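Long-range contacts in catalase A (Saccharomyces cerevisiae, PDB 1A4E), which uses heme to break down hydrogen peroxide to water and oxygen, probably protecting the cell from peroxide made by peroxisomal oxidases: residues P132-R137 and F280-V285; S199-K204 and S329-L334. All blocks are in the same frame, centred on the assembly; numbering follows the deposited sequence.

Contact 1: P132-R137 and F280-V285; sequences PVFFIR and FDLTKV. With HEM (protoporphyrin IX containing Fe), chain I.
Leu282 and Phe134 lie side by side and reach the same heme methyl, CMC. CD1 of Leu282 sits 3.5 Å from CB of Phe134 and also touches the backbone, 3.3 Å from Ile136 O. With CG anti to the backbone N (chi1 -162°), the Phe134 ring leads away from 280-285 to the heme, with CMC over one face, toward the rim, and Phe135 CD1 over the other. It borders the pocket that holds azide here, close to the active-site Asn129. Further from the heme, Val133 packs CG1 on CG1 of Val285 at 3.6 Å, while CG2 of Thr283 meets Phe134 O. Behind these contacts Asp281 ties the loops together. Its OD2 forms salt bridges with Arg137 NH1, at 2.9 Å and near the guanidinium plane, and with Lys284 NZ, the two arriving from opposite faces of the carboxylate. OD1 closes an Asx turn with Thr283 N and also accepts from Thr283 OG1, so four bonds fix the carboxylate's rotation. Arg137 is also held by Ala421 O, Trp420 and Asp428, the last shared with Lys284. Both are loops: 132-137 leads from strand 122-129 to helix 141-149, while 280-285 follows helix 269-274 and precedes strand 294-303, and helix 176-182 packs against Val133.

Contact 2: S199-K204 and S329-L334; sequences SGHTYK and SADPVL. With HEM (protoporphyrin IX containing Fe), chain I.
His201 is gripped from two directions by the start of one helix: the Asp331 carboxylate at its edge and Leu334 CB over its face. ND1 donates to Asp331 OD2 at 3.0 Å in the ring plane; the carboxylate is turned 77° from the ring, and OD2 is met from well above its plane. A chi1 of 175° in Asp331, CG anti to the backbone nitrogen, carries the carboxylate to that edge. Leu334 CB stands 3.7 Å from the ring centroid (CH-pi), and Val333 CG1 touches the edge at CE1. With NE2 3.7 Å from heme CMC, the imidazole joins the heme pocket wall. Replacing His201 by an alanine removes the ring, which would probably leave Asp331 OD2 without its N-H partner and open a gap between Leu334 and the heme methyl. Asp331 is also the N-cap, its OD1 accepting weakly from Val333 N and Leu334 N, and water 1 joins its OD2 to Thr202 N. Ser329 OG donates to Thr202 O at 2.7 Å, and Leu334 CD2 lies over the Tyr203 ring. Here the entry to strand 203-206, which pairs with strands 212-221 and 326-328, meets the first turn of helix 332-348, the helix carrying the heme-iron ligand Tyr341.

Both contacts are buried, their centres about 9 Å apart, and both touch the heme at CMC. Leu282 of contact 1 packs by its CG against ND1 of His201 in contact 2, at 3.5 Å, and also touches Val333, so the two form one continuous pocket wall. Contact 1 joins two loops and includes Phe134, next to the azide; contact 2 brings a strand entry against a helix start. Each holds an aspartate that accepts several bonds, used differently: Asp281 pairs with two cationic side chains besides closing its own turn, whereas Asp331 meets a histidine, a water and, weakly, the N-H groups of a helix start. A second subunit reaches both, its His28 packing on Phe280 and Ala330.

Contact 1: P132-R137 and F280-V285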
loop_
_atom_site.group_PDB
_atom_site.type_symbol
_atom_site.label_atom_id
_atom_site.label_comp_id
_atom_site.label_asym_id
_atom_site.label_seq_id
_atom_site.Cartn_x
_atom_site.Cartn_y
_atom_site.Cartn_z
ATOM N N PRO B 132 19.461 -30.710 -3.127
ATOM C CA PRO B 132 20.702 -30.294 -3.782
ATOM C C PRO B 132 20.523 -29.487 -5.062
ATOM O O PRO B 132 21.384 -28.692 -5.446
ATOM C CB PRO B 132 21.447 -31.573 -4.053
ATOM C CG PRO B 132 20.795 -32.608 -3.189
ATOM C CD PRO B 132 19.351 -32.164 -3.172
ATOM N N VAL B 133 19.404 -29.747 -5.754
ATOM C CA VAL B 133 19.105 -29.110 -7.031
ATOM C C VAL B 133 17.753 -28.398 -7.028
ATOM O O VAL B 133 17.125 -28.259 -5.977
ATOM C CB VAL B 133 19.149 -30.189 -8.162
ATOM C CG1 VAL B 133 20.560 -30.735 -8.283
ATOM C CG2 VAL B 133 18.216 -31.339 -7.863
ATOM N N PHE B 134 17.307 -27.905 -8.188
ATOM C CA PHE B 134 15.980 -27.336 -8.321
ATOM C C PHE B 134 15.437 -27.661 -9.711
ATOM O O PHE B 134 16.111 -28.244 -10.561
ATOM C CB PHE B 134 16.063 -25.825 -8.084
ATOM C CG PHE B 134 14.746 -25.121 -7.759
ATOM C CD1 PHE B 134 14.004 -25.487 -6.625
ATOM C CD2 PHE B 134 14.282 -24.109 -8.610
ATOM C CE1 PHE B 134 12.797 -24.836 -6.352
ATOM C CE2 PHE B 134 13.077 -23.467 -8.326
ATOM C CZ PHE B 134 12.334 -23.829 -7.200
ATOM N N PHE B 135 14.173 -27.308 -9.932
ATOM C CA PHE B 135 13.440 -27.600 -11.153
ATOM C C PHE B 135 13.866 -26.855 -12.405
ATOM O O PHE B 135 13.612 -27.325 -13.515
ATOM C CB PHE B 135 11.962 -27.315 -10.930
ATOM C CG PHE B 135 11.335 -28.037 -9.744
ATOM C CD1 PHE B 135 11.401 -27.468 -8.467
ATOM C CD2 PHE B 135 10.657 -29.244 -9.939
ATOM C CE1 PHE B 135 10.782 -28.102 -7.387
ATOM C CE2 PHE B 135 10.041 -29.874 -8.858
ATOM C CZ PHE B 135 10.103 -29.302 -7.584
ATOM N N ILE B 136 14.501 -25.686 -12.281
ATOM C CA ILE B 136 14.813 -24.874 -13.447
ATOM C C ILE B 136 16.247 -24.363 -13.457
ATOM O O ILE B 136 16.924 -24.312 -12.432
ATOM C CB ILE B 136 13.845 -23.637 -13.540
ATOM C CG1 ILE B 136 13.909 -22.826 -12.248
ATOM C CG2 ILE B 136 12.415 -24.095 -13.826
ATOM C CD1 ILE B 136 13.201 -21.467 -12.330
ATOM N N ARG B 137 16.723 -24.000 -14.649
ATOM C CA ARG B 137 18.018 -23.359 -14.823
ATOM C C ARG B 137 17.863 -22.088 -15.671
ATOM O O ARG B 137 18.840 -21.425 -16.022
ATOM C CB ARG B 137 19.009 -24.350 -15.473
ATOM C CG ARG B 137 18.702 -24.880 -16.864
ATOM C CD ARG B 137 19.842 -25.802 -17.249
ATOM N NE ARG B 137 19.720 -26.251 -18.623
ATOM C CZ ARG B 137 20.442 -27.252 -19.139
ATOM N NH1 ARG B 137 21.343 -27.924 -18.432
ATOM N NH2 ARG B 137 20.234 -27.607 -20.401
ATOM N N PHE B 280 27.413 -23.454 -13.274
ATOM C CA PHE B 280 26.310 -22.512 -13.257
ATOM C C PHE B 280 24.959 -23.191 -13.452
ATOM O O PHE B 280 23.938 -22.512 -13.593
ATOM C CB PHE B 280 26.531 -21.475 -14.360
ATOM C CG PHE B 280 27.892 -20.806 -14.283
ATOM C CD1 PHE B 280 28.402 -20.363 -13.055
ATOM C CD2 PHE B 280 28.640 -20.652 -15.454
ATOM C CE1 PHE B 280 29.664 -19.762 -13.002
ATOM C CE2 PHE B 280 29.899 -20.050 -15.389
ATOM C CZ PHE B 280 30.413 -19.607 -14.167
ATOM N N ASP B 281 24.925 -24.530 -13.482
ATOM C CA ASP B 281 23.682 -25.247 -13.660
ATOM C C ASP B 281 23.185 -25.792 -12.337
ATOM O O ASP B 281 23.787 -26.669 -11.719
ATOM C CB ASP B 281 23.883 -26.391 -14.643
ATOM C CG ASP B 281 22.625 -27.148 -15.080
ATOM O OD1 ASP B 281 21.524 -26.884 -14.602
ATOM O OD2 ASP B 281 22.747 -28.023 -15.928
ATOM N N LEU B 282 22.004 -25.280 -11.984
ATOM C CA LEU B 282 21.313 -25.608 -10.744
ATOM C C LEU B 282 20.843 -27.054 -10.676
ATOM O O LEU B 282 20.698 -27.604 -9.584
ATOM C CB LEU B 282 20.089 -24.722 -10.578
ATOM C CG LEU B 282 19.714 -24.050 -9.272
ATOM C CD1 LEU B 282 18.294 -23.571 -9.484
ATOM C CD2 LEU B 282 19.781 -24.953 -8.054
ATOM N N THR B 283 20.582 -27.690 -11.825
ATOM C CA THR B 283 20.099 -29.063 -11.836
ATOM C C THR B 283 21.204 -30.117 -11.694
ATOM O O THR B 283 20.932 -31.314 -11.707
ATOM C CB THR B 283 19.293 -29.271 -13.128
ATOM O OG1 THR B 283 20.209 -29.188 -14.202
ATOM C CG2 THR B 283 18.191 -28.230 -13.307
ATOM N N LYS B 284 22.456 -29.704 -11.478
ATOM C CA LYS B 284 23.581 -30.617 -11.349
ATOM C C LYS B 284 24.220 -30.570 -9.973
ATOM O O LYS B 284 24.348 -29.500 -9.380
ATOM C CB LYS B 284 24.673 -30.282 -12.361
ATOM C CG LYS B 284 24.289 -30.273 -13.834
ATOM C CD LYS B 284 23.987 -31.661 -14.379
ATOM C CE LYS B 284 23.612 -31.528 -15.842
ATOM N NZ LYS B 284 22.316 -30.897 -15.970
ATOM N N VAL B 285 24.624 -31.735 -9.453
ATOM C CA VAL B 285 25.385 -31.818 -8.216
ATOM C C VAL B 285 26.818 -32.179 -8.568
ATOM O O VAL B 285 27.107 -32.759 -9.613
ATOM C CB VAL B 285 24.836 -32.895 -7.239
ATOM C CG1 VAL B 285 23.427 -32.491 -6.882
ATOM C CG2 VAL B 285 24.812 -34.294 -7.834
HETATM C CHA HEM I . 11.231 -17.556 -1.210
HETATM C CHB HEM I . 11.896 -16.007 -5.701
HETATM C CHC HEM I . 14.488 -19.920 -6.641
HETATM C CHD HEM I . 14.660 -20.865 -1.928
HETATM C C1A HEM I . 11.052 -16.877 -2.402
HETATM C C2A HEM I . 10.364 -15.606 -2.513
HETATM C C3A HEM I . 10.625 -15.125 -3.753
HETATM C C4A HEM I . 11.440 -16.118 -4.409
HETATM C CMA HEM I . 10.225 -13.779 -4.338
HETATM C CAA HEM I . 9.575 -14.913 -1.416
HETATM C CBA HEM I . 10.424 -13.810 -0.824
HETATM C CGA HEM I . 9.756 -13.011 0.272
HETATM O O1A HEM I . 8.628 -12.549 0.116
HETATM O O2A HEM I . 10.398 -12.836 1.296
HETATM C C1B HEM I . 12.690 -16.932 -6.344
HETATM C C2B HEM I . 13.060 -16.841 -7.736
HETATM C C3B HEM I . 13.714 -18.010 -8.049
HETATM C C4B HEM I . 13.746 -18.774 -6.811
HETATM C CMB HEM I . 12.719 -15.644 -8.617
HETATM C CAB HEM I . 14.251 -18.456 -9.263
HETATM C CBB HEM I . 14.496 -17.675 -10.486
HETATM C C1C HEM I . 14.790 -20.511 -5.431
HETATM C C2C HEM I . 15.820 -21.511 -5.260
HETATM C C3C HEM I . 15.925 -21.740 -3.919
HETATM C C4C HEM I . 14.943 -20.881 -3.284
HETATM C CMC HEM I . 16.641 -22.116 -6.396
HETATM C CAC HEM I . 16.819 -22.569 -3.257
HETATM C CBC HEM I . 18.256 -22.422 -3.350
HETATM C C1D HEM I . 13.720 -20.057 -1.319
HETATM C C2D HEM I . 13.418 -20.072 0.090
HETATM C C3D HEM I . 12.436 -19.164 0.278
HETATM C C4D HEM I . 12.143 -18.582 -1.004
HETATM C CMD HEM I . 14.084 -20.920 1.165
HETATM C CAD HEM I . 11.732 -18.854 1.585
HETATM C CBD HEM I . 12.381 -17.765 2.409
HETATM C CGD HEM I . 11.630 -17.586 3.716
HETATM O O1D HEM I . 11.558 -18.528 4.493
HETATM O O2D HEM I . 11.100 -16.511 3.966
HETATM N NA HEM I . 11.736 -17.171 -3.568
HETATM N NB HEM I . 13.133 -18.102 -5.774
HETATM N NC HEM I . 14.288 -20.095 -4.216
HETATM N ND HEM I . 12.944 -19.127 -1.986
HETATM FE FE HEM I . 12.991 -18.651 -3.890
#

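Contact 2: S199-K204 and S329-L334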
loop_
_atom_site.group_PDB
_atom_site.type_symbol
_atom_site.label_atom_id
_atom_site.label_comp_id
_atom_site.label_asym_id
_atom_site.label_seq_id
_atom_site.Cartn_x
_atom_site.Cartn_y
_atom_site.Cartn_z
ATOM N N SER B 199 22.968 -25.213 -0.579
ATOM C CA SER B 199 22.954 -23.953 -1.303
ATOM C C SER B 199 22.266 -24.051 -2.651
ATOM O O SER B 199 21.637 -23.093 -3.091
ATOM C CB SER B 199 24.376 -23.445 -1.510
ATOM O OG SER B 199 25.191 -24.287 -2.309
ATOM N N GLY B 200 22.346 -25.235 -3.279
ATOM C CA GLY B 200 21.782 -25.483 -4.595
ATOM C C GLY B 200 22.706 -24.937 -5.670
ATOM O O GLY B 200 23.232 -25.664 -6.506
ATOM N N HIS B 201 22.885 -23.619 -5.629
ATOM C CA HIS B 201 23.763 -22.915 -6.529
ATOM C C HIS B 201 25.215 -22.982 -6.073
ATOM O O HIS B 201 25.569 -23.278 -4.932
ATOM C CB HIS B 201 23.396 -21.443 -6.612
ATOM C CG HIS B 201 21.933 -21.129 -6.838
ATOM N ND1 HIS B 201 21.227 -21.158 -7.953
ATOM C CD2 HIS B 201 21.098 -20.720 -5.833
ATOM C CE1 HIS B 201 20.007 -20.785 -7.668
ATOM N NE2 HIS B 201 19.937 -20.524 -6.392
ATOM N N THR B 202 26.053 -22.652 -7.048
ATOM C CA THR B 202 27.467 -22.458 -6.836
ATOM C C THR B 202 27.598 -20.995 -6.413
ATOM O O THR B 202 26.992 -20.099 -7.007
ATOM C CB THR B 202 28.225 -22.723 -8.158
ATOM O OG1 THR B 202 28.109 -24.110 -8.451
ATOM C CG2 THR B 202 29.681 -22.339 -8.075
ATOM N N TYR B 203 28.339 -20.752 -5.337
ATOM C CA TYR B 203 28.653 -19.401 -4.914
ATOM C C TYR B 203 30.151 -19.201 -5.083
ATOM O O TYR B 203 30.876 -20.143 -5.387
ATOM C CB TYR B 203 28.253 -19.212 -3.457
ATOM C CG TYR B 203 26.744 -19.054 -3.267
ATOM C CD1 TYR B 203 25.877 -20.160 -3.302
ATOM C CD2 TYR B 203 26.233 -17.774 -3.031
ATOM C CE1 TYR B 203 24.507 -19.981 -3.103
ATOM C CE2 TYR B 203 24.865 -17.590 -2.832
ATOM C CZ TYR B 203 24.011 -18.691 -2.872
ATOM O OH TYR B 203 22.659 -18.494 -2.676
ATOM N N LYS B 204 30.654 -17.971 -4.960
ATOM C CA LYS B 204 32.078 -17.718 -5.052
ATOM C C LYS B 204 32.553 -17.136 -3.740
ATOM O O LYS B 204 32.125 -16.052 -3.356
ATOM C CB LYS B 204 32.394 -16.740 -6.186
ATOM C CG LYS B 204 32.187 -17.380 -7.558
ATOM C CD LYS B 204 32.639 -16.458 -8.680
ATOM C CE LYS B 204 31.695 -15.277 -8.860
ATOM N NZ LYS B 204 32.199 -14.351 -9.857
ATOM N N SER B 329 27.476 -16.621 -8.042
ATOM C CA SER B 329 28.072 -16.986 -9.322
ATOM C C SER B 329 27.151 -16.579 -10.468
ATOM O O SER B 329 26.045 -16.088 -10.237
ATOM C CB SER B 329 28.315 -18.491 -9.400
ATOM O OG SER B 329 27.106 -19.229 -9.516
ATOM N N ALA B 330 27.576 -16.834 -11.714
ATOM C CA ALA B 330 26.809 -16.496 -12.898
ATOM C C ALA B 330 25.716 -17.511 -13.210
ATOM O O ALA B 330 25.239 -17.588 -14.343
ATOM C CB ALA B 330 27.734 -16.387 -14.105
ATOM N N ASP B 331 25.312 -18.318 -12.212
ATOM C CA ASP B 331 24.164 -19.206 -12.325
ATOM C C ASP B 331 22.960 -18.296 -12.583
ATOM O O ASP B 331 22.666 -17.450 -11.741
ATOM C CB ASP B 331 24.012 -19.982 -11.010
ATOM C CG ASP B 331 22.801 -20.906 -10.842
ATOM O OD1 ASP B 331 21.683 -20.599 -11.256
ATOM O OD2 ASP B 331 22.968 -21.959 -10.238
ATOM N N PRO B 332 22.237 -18.433 -13.706
ATOM C CA PRO B 332 21.182 -17.522 -14.146
ATOM C C PRO B 332 20.006 -17.416 -13.182
ATOM O O PRO B 332 19.367 -16.366 -13.112
ATOM C CB PRO B 332 20.746 -18.042 -15.493
ATOM C CG PRO B 332 21.856 -18.952 -15.897
ATOM C CD PRO B 332 22.295 -19.582 -14.599
ATOM N N VAL B 333 19.722 -18.511 -12.461
ATOM C CA VAL B 333 18.652 -18.542 -11.476
ATOM C C VAL B 333 19.074 -17.739 -10.248
ATOM O O VAL B 333 18.289 -16.907 -9.793
ATOM C CB VAL B 333 18.348 -20.014 -11.125
ATOM C CG1 VAL B 333 17.246 -20.149 -10.096
ATOM C CG2 VAL B 333 17.866 -20.696 -12.387
ATOM N N LEU B 334 20.303 -17.923 -9.733
ATOM C CA LEU B 334 20.808 -17.154 -8.603
ATOM C C LEU B 334 20.913 -15.670 -8.919
ATOM O O LEU B 334 20.627 -14.832 -8.060
ATOM C CB LEU B 334 22.190 -17.658 -8.184
ATOM C CG LEU B 334 22.929 -16.954 -7.034
ATOM C CD1 LEU B 334 22.045 -16.860 -5.791
ATOM C CD2 LEU B 334 24.199 -17.724 -6.736
HETATM C CHA HEM I . 11.231 -17.556 -1.210
HETATM C CHB HEM I . 11.896 -16.007 -5.701
HETATM C CHC HEM I . 14.488 -19.920 -6.641
HETATM C CHD HEM I . 14.660 -20.865 -1.928
HETATM C C1A HEM I . 11.052 -16.877 -2.402
HETATM C C2A HEM I . 10.364 -15.606 -2.513
HETATM C C3A HEM I . 10.625 -15.125 -3.753
HETATM C C4A HEM I . 11.440 -16.118 -4.409
HETATM C CMA HEM I . 10.225 -13.779 -4.338
HETATM C CAA HEM I . 9.575 -14.913 -1.416
HETATM C CBA HEM I . 10.424 -13.810 -0.824
HETATM C CGA HEM I . 9.756 -13.011 0.272
HETATM O O1A HEM I . 8.628 -12.549 0.116
HETATM O O2A HEM I . 10.398 -12.836 1.296
HETATM C C1B HEM I . 12.690 -16.932 -6.344
HETATM C C2B HEM I . 13.060 -16.841 -7.736
HETATM C C3B HEM I . 13.714 -18.010 -8.049
HETATM C C4B HEM I . 13.746 -18.774 -6.811
HETATM C CMB HEM I . 12.719 -15.644 -8.617
HETATM C CAB HEM I . 14.251 -18.456 -9.263
HETATM C CBB HEM I . 14.496 -17.675 -10.486
HETATM C C1C HEM I . 14.790 -20.511 -5.431
HETATM C C2C HEM I . 15.820 -21.511 -5.260
HETATM C C3C HEM I . 15.925 -21.740 -3.919
HETATM C C4C HEM I . 14.943 -20.881 -3.284
HETATM C CMC HEM I . 16.641 -22.116 -6.396
HETATM C CAC HEM I . 16.819 -22.569 -3.257
HETATM C CBC HEM I . 18.256 -22.422 -3.350
HETATM C C1D HEM I . 13.720 -20.057 -1.319
HETATM C C2D HEM I . 13.418 -20.072 0.090
HETATM C C3D HEM I . 12.436 -19.164 0.278
HETATM C C4D HEM I . 12.143 -18.582 -1.004
HETATM C CMD HEM I . 14.084 -20.920 1.165
HETATM C CAD HEM I . 11.732 -18.854 1.585
HETATM C CBD HEM I . 12.381 -17.765 2.409
HETATM C CGD HEM I . 11.630 -17.586 3.716
HETATM O O1D HEM I . 11.558 -18.528 4.493
HETATM O O2D HEM I . 11.100 -16.511 3.966
HETATM N NA HEM I . 11.736 -17.171 -3.568
HETATM N NB HEM I . 13.133 -18.102 -5.774
HETATM N NC HEM I . 14.288 -20.095 -4.216
HETATM N ND HEM I . 12.944 -19.127 -1.986
HETATM FE FE HEM I . 12.991 -18.651 -3.890
HETATM O O HOH W 1 25.052 -23.709 -9.617
HETATM O O HOH W 2 30.402 -16.571 -11.698
#